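Local coordinates for beta-hydroxyacyl-(Acyl-carrier-protein) dehydratase FabA/FabZ (Xenorhabdus doucetiae, PDB 6QSR), which probably acts as a hotdog-fold dehydratase subunit of the ApeI:P heterocomplex, in the type II polyketide pathway that builds aryl polyene pigments, at residues D128-L133 with E144-C149; R112-Q117 with V153-R158. All coordinates share one frame; numbering follows the deposited sequence.

Contact 1 of 2, residues D128-L133 with E144-C149; sequences DIQMNL and EGEISC
Met-131 folds its side chain over Gly-145 on the neighbouring antiparallel strand, SD coming to 3.4 Å from Gly-145 CA. Two successive bends, chi2 -58° and chi3 -73°, turn the thioether back across the strand gap, and CE follows to 3.6 Å from the same Gly-145 CA. On the same face Ile-129 and Ile-147 run alongside each other toward the helix, their CG1 atoms in van der Waals contact at 4.1 Å.

Beneath these side chains the backbones are joined by six hydrogen bonds in three pairs, at Asp-128/Ser-148, Gln-130/Glu-146 and Asn-132/Glu-144. The Asp-128 N to Ser-148 O bond is 2.8 Å long and nearly straight.

The other face is polar and wet. One water donates to Asp-128 OD2 and also bonds Ser-148 OG at 2.7 Å; a second accepts a hydrogen bond from Gln-130 NE2 at 2.8 Å and reaches Ser-148 OG as well, so that hydroxyl is held between two waters. Gln-130 and Glu-146 extend next to one another with amide and carboxylate planes 81° apart.

Asp-128 OD1 is taken by His-53 and Gln-55 of strand 51-57, which flanks strand 126-133, while strand 152-162 flanks 140-149. Ile-129, Met-131 and Ile-147 pack against helix 79-97, the long helix wrapped by the hotdog sheet.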
loop_
_atom_site.group_PDB
_atom_site.type_symbol
_atom_site.label_atom_id
_atom_site.label_comp_id
_atom_site.label_asym_id
_atom_site.label_seq_id
_atom_site.Cartn_x
_atom_site.Cartn_y
_atom_site.Cartn_z
ATOM N N ASP B 128 -8.884 -12.635 -5.790
ATOM C CA ASP B 128 -9.678 -12.761 -4.556
ATOM C C ASP B 128 -8.821 -12.351 -3.376
ATOM O O ASP B 128 -7.793 -12.977 -3.106
ATOM C CB ASP B 128 -10.183 -14.193 -4.365
ATOM C CG ASP B 128 -11.268 -14.558 -5.355
ATOM O OD1 ASP B 128 -12.288 -13.836 -5.413
ATOM O OD2 ASP B 128 -11.096 -15.560 -6.081
ATOM N N ILE B 129 -9.239 -11.291 -2.683
ATOM C CA ILE B 129 -8.520 -10.800 -1.515
ATOM C C ILE B 129 -9.300 -11.218 -0.260
ATOM O O ILE B 129 -10.426 -10.771 -0.042
ATOM C CB ILE B 129 -8.302 -9.275 -1.591
ATOM C CG1 ILE B 129 -7.501 -8.910 -2.858
ATOM C CG2 ILE B 129 -7.539 -8.779 -0.371
ATOM C CD1 ILE B 129 -8.347 -8.607 -4.069
ATOM N N GLN B 130 -8.701 -12.097 0.542
ATOM C CA GLN B 130 -9.370 -12.691 1.714
ATOM C C GLN B 130 -8.544 -12.410 2.965
ATOM O O GLN B 130 -7.410 -12.889 3.076
ATOM C CB GLN B 130 -9.567 -14.195 1.507
ATOM C CG GLN B 130 -10.683 -14.522 0.522
ATOM C CD GLN B 130 -10.896 -16.015 0.322
ATOM O OE1 GLN B 130 -11.588 -16.671 1.109
ATOM N NE2 GLN B 130 -10.323 -16.556 -0.750
ATOM N N MET B 131 -9.102 -11.615 3.883
ATOM C CA MET B 131 -8.422 -11.225 5.132
ATOM C C MET B 131 -9.125 -11.839 6.358
ATOM O O MET B 131 -10.358 -11.855 6.426
ATOM C CB MET B 131 -8.367 -9.698 5.278
ATOM C CG MET B 131 -7.816 -8.933 4.070
ATOM S SD MET B 131 -6.146 -9.460 3.638
ATOM C CE MET B 131 -5.178 -8.733 4.964
ATOM N N ASN B 132 -8.321 -12.330 7.305
ATOM C CA ASN B 132 -8.790 -12.943 8.559
ATOM C C ASN B 132 -8.364 -12.084 9.747
ATOM O O ASN B 132 -7.184 -11.748 9.885
ATOM C CB ASN B 132 -8.171 -14.331 8.745
ATOM C CG ASN B 132 -8.597 -15.310 7.686
ATOM O OD1 ASN B 132 -9.739 -15.301 7.238
ATOM N ND2 ASN B 132 -7.686 -16.190 7.301
ATOM N N LEU B 133 -9.324 -11.744 10.603
ATOM C CA LEU B 133 -9.055 -10.919 11.772
ATOM C C LEU B 133 -8.150 -11.644 12.781
ATOM O O LEU B 133 -8.432 -12.777 13.156
ATOM C CB LEU B 133 -10.379 -10.541 12.447
ATOM C CG LEU B 133 -10.319 -9.755 13.761
ATOM C CD1 LEU B 133 -9.671 -8.394 13.564
ATOM C CD2 LEU B 133 -11.722 -9.627 14.344
ATOM N N GLU B 144 -4.361 -11.211 9.104
ATOM C CA GLU B 144 -3.599 -12.077 8.194
ATOM C C GLU B 144 -4.377 -12.137 6.881
ATOM O O GLU B 144 -5.611 -12.033 6.888
ATOM C CB GLU B 144 -3.437 -13.470 8.791
ATOM C CG GLU B 144 -2.410 -14.336 8.075
ATOM C CD GLU B 144 -1.993 -15.548 8.892
ATOM O OE1 GLU B 144 -0.830 -15.982 8.742
ATOM O OE2 GLU B 144 -2.815 -16.060 9.687
ATOM N N GLY B 145 -3.665 -12.304 5.767
ATOM C CA GLY B 145 -4.269 -12.163 4.442
ATOM C C GLY B 145 -3.779 -13.103 3.363
ATOM O O GLY B 145 -2.670 -13.618 3.429
ATOM N N GLU B 146 -4.622 -13.294 2.356
ATOM C CA GLU B 146 -4.286 -14.103 1.199
ATOM C C GLU B 146 -4.902 -13.490 -0.066
ATOM O O GLU B 146 -6.083 -13.114 -0.062
ATOM C CB GLU B 146 -4.797 -15.519 1.440
ATOM C CG GLU B 146 -4.695 -16.492 0.283
ATOM C CD GLU B 146 -5.492 -17.749 0.568
ATOM O OE1 GLU B 146 -6.548 -17.940 -0.077
ATOM O OE2 GLU B 146 -5.078 -18.521 1.462
ATOM N N ILE B 147 -4.087 -13.357 -1.118
ATOM C CA ILE B 147 -4.578 -13.088 -2.471
ATOM C C ILE B 147 -4.463 -14.382 -3.274
ATOM O O ILE B 147 -3.391 -14.988 -3.340
ATOM C CB ILE B 147 -3.831 -11.937 -3.172
ATOM C CG1 ILE B 147 -3.883 -10.679 -2.299
ATOM C CG2 ILE B 147 -4.441 -11.640 -4.547
ATOM C CD1 ILE B 147 -3.319 -9.436 -2.940
ATOM N N SER B 148 -5.578 -14.782 -3.877
ATOM C CA SER B 148 -5.651 -15.969 -4.716
ATOM C C SER B 148 -6.314 -15.656 -6.058
ATOM O O SER B 148 -6.999 -14.633 -6.217
ATOM C CB SER B 148 -6.403 -17.080 -3.981
ATOM O OG SER B 148 -7.760 -16.732 -3.762
ATOM N N CYS B 149 -6.075 -16.536 -7.028
ATOM C CA CYS B 149 -6.680 -16.443 -8.349
ATOM C C CYS B 149 -7.163 -17.834 -8.716
ATOM O O CYS B 149 -6.343 -18.745 -8.869
ATOM C CB CYS B 149 -5.677 -15.935 -9.391
ATOM S SG CYS B 149 -6.386 -15.857 -11.054
HETATM O O HOH W 1 -9.351 -17.611 -5.764
HETATM O O HOH W 2 -7.843 -15.326 -1.409
#

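Contact 2 of 2, residues R112-Q117 with V153-R158; sequences RAVRCQ and VLVTGR
A beta bulge interrupts this antiparallel ladder of the hotdog sheet: between the hydrogen-bonded pairs Arg-112/Arg-158 and Arg-115/Thr-156 the register slips by one residue. The extra residue is accommodated at Ala-113, whose backbone has positive phi and psi. Its carbonyl O receives no backbone N-H from the facing strand; it lies against Gly-157 CA and accepts a proton from a water at 2.7 Å, and that water also bonds Thr-156 OG1 at 2.8 Å, bridging the strands at the irregularity. Ala-113 CB sits 3.7 Å above the plane of the Arg-115 guanidinium, over its centre. On the other side of strand 152-162, Leu-154 and Val-155 both face Ile-147, a classic beta bulge.

Val-155 carries the apolar contact, which begins at the first bulge itself with Val-114. A chi1 of -173° swings Val-155 CG1 away from its own N and onto Val-114 CG1, 3.9 Å away, the two valines meeting at a slant. Gln-117 N closes this end with a 2.8 Å bond to Leu-154 O, and Gln-117 CG rests against the carbonyls of Val-153 and Leu-154.

At the far end the like-charged guanidiniums of Arg-112 and Arg-158 come near each other, NH1 to NH1 4.3 Å; Arg-158 NE has a weak, long ion pair with Glu-144 OE1.

Val-114 and Val-155 reach helix 79-97. Strand 107-116 also pairs antiparallel with a strand of the neighbouring AMP-dependent synthetase and ligase chain, where Glu-66 of that chain forms a salt bridge with Arg-115. Such a sheet running on from one subunit into the next is typical of hotdog-fold dimers.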
loop_
_atom_site.group_PDB
_atom_site.type_symbol
_atom_site.label_atom_id
_atom_site.label_comp_id
_atom_site.label_asym_id
_atom_site.label_seq_id
_atom_site.Cartn_x
_atom_site.Cartn_y
_atom_site.Cartn_z
ATOM N N ARG B 112 4.095 -7.522 7.270
ATOM C CA ARG B 112 5.049 -8.534 7.670
ATOM C C ARG B 112 4.907 -9.721 6.746
ATOM O O ARG B 112 3.794 -10.211 6.551
ATOM C CB ARG B 112 4.771 -8.993 9.103
ATOM C CG ARG B 112 5.159 -7.978 10.158
ATOM C CD ARG B 112 4.765 -8.439 11.558
ATOM N NE ARG B 112 5.758 -9.361 12.118
ATOM C CZ ARG B 112 5.520 -10.308 13.031
ATOM N NH1 ARG B 112 4.299 -10.513 13.540
ATOM N NH2 ARG B 112 6.527 -11.072 13.445
ATOM N N ALA B 113 6.034 -10.155 6.181
ATOM C CA ALA B 113 6.113 -11.310 5.287
ATOM C C ALA B 113 5.003 -11.337 4.228
ATOM O O ALA B 113 4.284 -12.329 4.034
ATOM C CB ALA B 113 6.174 -12.587 6.099
ATOM N N VAL B 114 4.865 -10.206 3.546
ATOM C CA VAL B 114 3.968 -10.123 2.404
ATOM C C VAL B 114 4.732 -10.730 1.226
ATOM O O VAL B 114 5.514 -10.058 0.574
ATOM C CB VAL B 114 3.469 -8.686 2.162
ATOM C CG1 VAL B 114 2.481 -8.658 1.004
ATOM C CG2 VAL B 114 2.839 -8.148 3.443
ATOM N N ARG B 115 4.515 -12.026 0.994
ATOM C CA ARG B 115 5.295 -12.801 0.030
ATOM C C ARG B 115 4.440 -13.143 -1.185
ATOM O O ARG B 115 3.341 -13.669 -1.039
ATOM C CB ARG B 115 5.831 -14.074 0.694
ATOM C CG ARG B 115 6.705 -13.768 1.901
ATOM C CD ARG B 115 7.661 -14.886 2.227
ATOM N NE ARG B 115 8.585 -14.480 3.290
ATOM C CZ ARG B 115 8.592 -14.934 4.544
ATOM N NH1 ARG B 115 7.724 -15.860 4.968
ATOM N NH2 ARG B 115 9.500 -14.463 5.392
ATOM N N CYS B 116 4.969 -12.828 -2.366
ATOM C CA CYS B 116 4.254 -12.991 -3.628
ATOM C C CYS B 116 4.921 -14.101 -4.442
ATOM O O CYS B 116 6.137 -14.137 -4.552
ATOM C CB CYS B 116 4.266 -11.658 -4.390
ATOM S SG CYS B 116 2.957 -11.448 -5.619
ATOM N N GLN B 117 4.108 -14.984 -5.016
ATOM C CA GLN B 117 4.608 -16.061 -5.867
ATOM C C GLN B 117 4.991 -15.560 -7.263
ATOM O O GLN B 117 5.714 -16.249 -7.984
ATOM C CB GLN B 117 3.545 -17.154 -6.003
ATOM C CG GLN B 117 3.170 -17.819 -4.688
ATOM C CD GLN B 117 4.328 -18.556 -4.054
ATOM O OE1 GLN B 117 5.241 -19.008 -4.742
ATOM N NE2 GLN B 117 4.295 -18.686 -2.737
ATOM N N VAL B 153 -3.164 -19.763 -4.472
ATOM C CA VAL B 153 -2.666 -18.716 -3.573
ATOM C C VAL B 153 -1.441 -18.049 -4.208
ATOM O O VAL B 153 -0.458 -18.720 -4.509
ATOM C CB VAL B 153 -2.291 -19.294 -2.187
ATOM C CG1 VAL B 153 -1.642 -18.232 -1.320
ATOM C CG2 VAL B 153 -3.525 -19.878 -1.499
ATOM N N LEU B 154 -1.516 -16.731 -4.393
ATOM C CA LEU B 154 -0.437 -15.932 -4.976
ATOM C C LEU B 154 0.301 -15.036 -3.982
ATOM O O LEU B 154 1.455 -14.699 -4.226
ATOM C CB LEU B 154 -0.997 -15.051 -6.091
ATOM C CG LEU B 154 -1.621 -15.769 -7.286
ATOM C CD1 LEU B 154 -2.169 -14.729 -8.250
ATOM C CD2 LEU B 154 -0.624 -16.673 -7.989
ATOM N N VAL B 155 -0.371 -14.618 -2.904
ATOM C CA VAL B 155 0.226 -13.764 -1.878
ATOM C C VAL B 155 -0.283 -14.193 -0.507
ATOM O O VAL B 155 -1.463 -14.506 -0.359
ATOM C CB VAL B 155 -0.137 -12.267 -2.085
ATOM C CG1 VAL B 155 0.644 -11.385 -1.118
ATOM C CG2 VAL B 155 0.123 -11.836 -3.517
ATOM N N THR B 156 0.607 -14.213 0.482
ATOM C CA THR B 156 0.222 -14.352 1.892
ATOM C C THR B 156 0.861 -13.187 2.632
ATOM O O THR B 156 1.812 -12.588 2.131
ATOM C CB THR B 156 0.665 -15.695 2.523
ATOM O OG1 THR B 156 2.083 -15.862 2.410
ATOM C CG2 THR B 156 -0.048 -16.870 1.857
ATOM N N GLY B 157 0.341 -12.858 3.811
ATOM C CA GLY B 157 0.862 -11.721 4.565
ATOM C C GLY B 157 0.102 -11.391 5.833
ATOM O O GLY B 157 -1.011 -11.891 6.041
ATOM N N ARG B 158 0.713 -10.549 6.675
ATOM C CA ARG B 158 0.029 -9.917 7.807
ATOM C C ARG B 158 0.149 -8.407 7.701
ATOM O O ARG B 158 1.225 -7.887 7.376
ATOM C CB ARG B 158 0.602 -10.370 9.146
ATOM C CG ARG B 158 0.263 -11.803 9.501
ATOM C CD ARG B 158 0.599 -12.099 10.953
ATOM N NE ARG B 158 0.285 -13.482 11.294
ATOM C CZ ARG B 158 0.512 -14.046 12.479
ATOM N NH1 ARG B 158 1.078 -13.353 13.468
ATOM N NH2 ARG B 158 0.176 -15.318 12.671
HETATM O O HOH W 3 3.246 -14.719 4.682
#

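Contacts 1 and 2 are two strand pairs of one antiparallel sheet, separated by the 140-149/152-162 pairing, their centres about 9 Å apart. Strands 140-149 and 152-162 join them directly, through probable hydrogen bonds from Gly-145 N to Gly-157 O and from Leu-154 N to Ile-147 O. Contact 1 is the more interior, regular in register and backed by the long helix 79-97; contact 2 lies nearer the subunit border, its ladder bulged and its outer strand continuing into the partner chain. Both turn apolar side chains to that helix. Their opposite faces differ: amide, carboxylate and hydroxyl groups with two waters in contact 1; mainly arginines, with one water at the bulge, in contact 2.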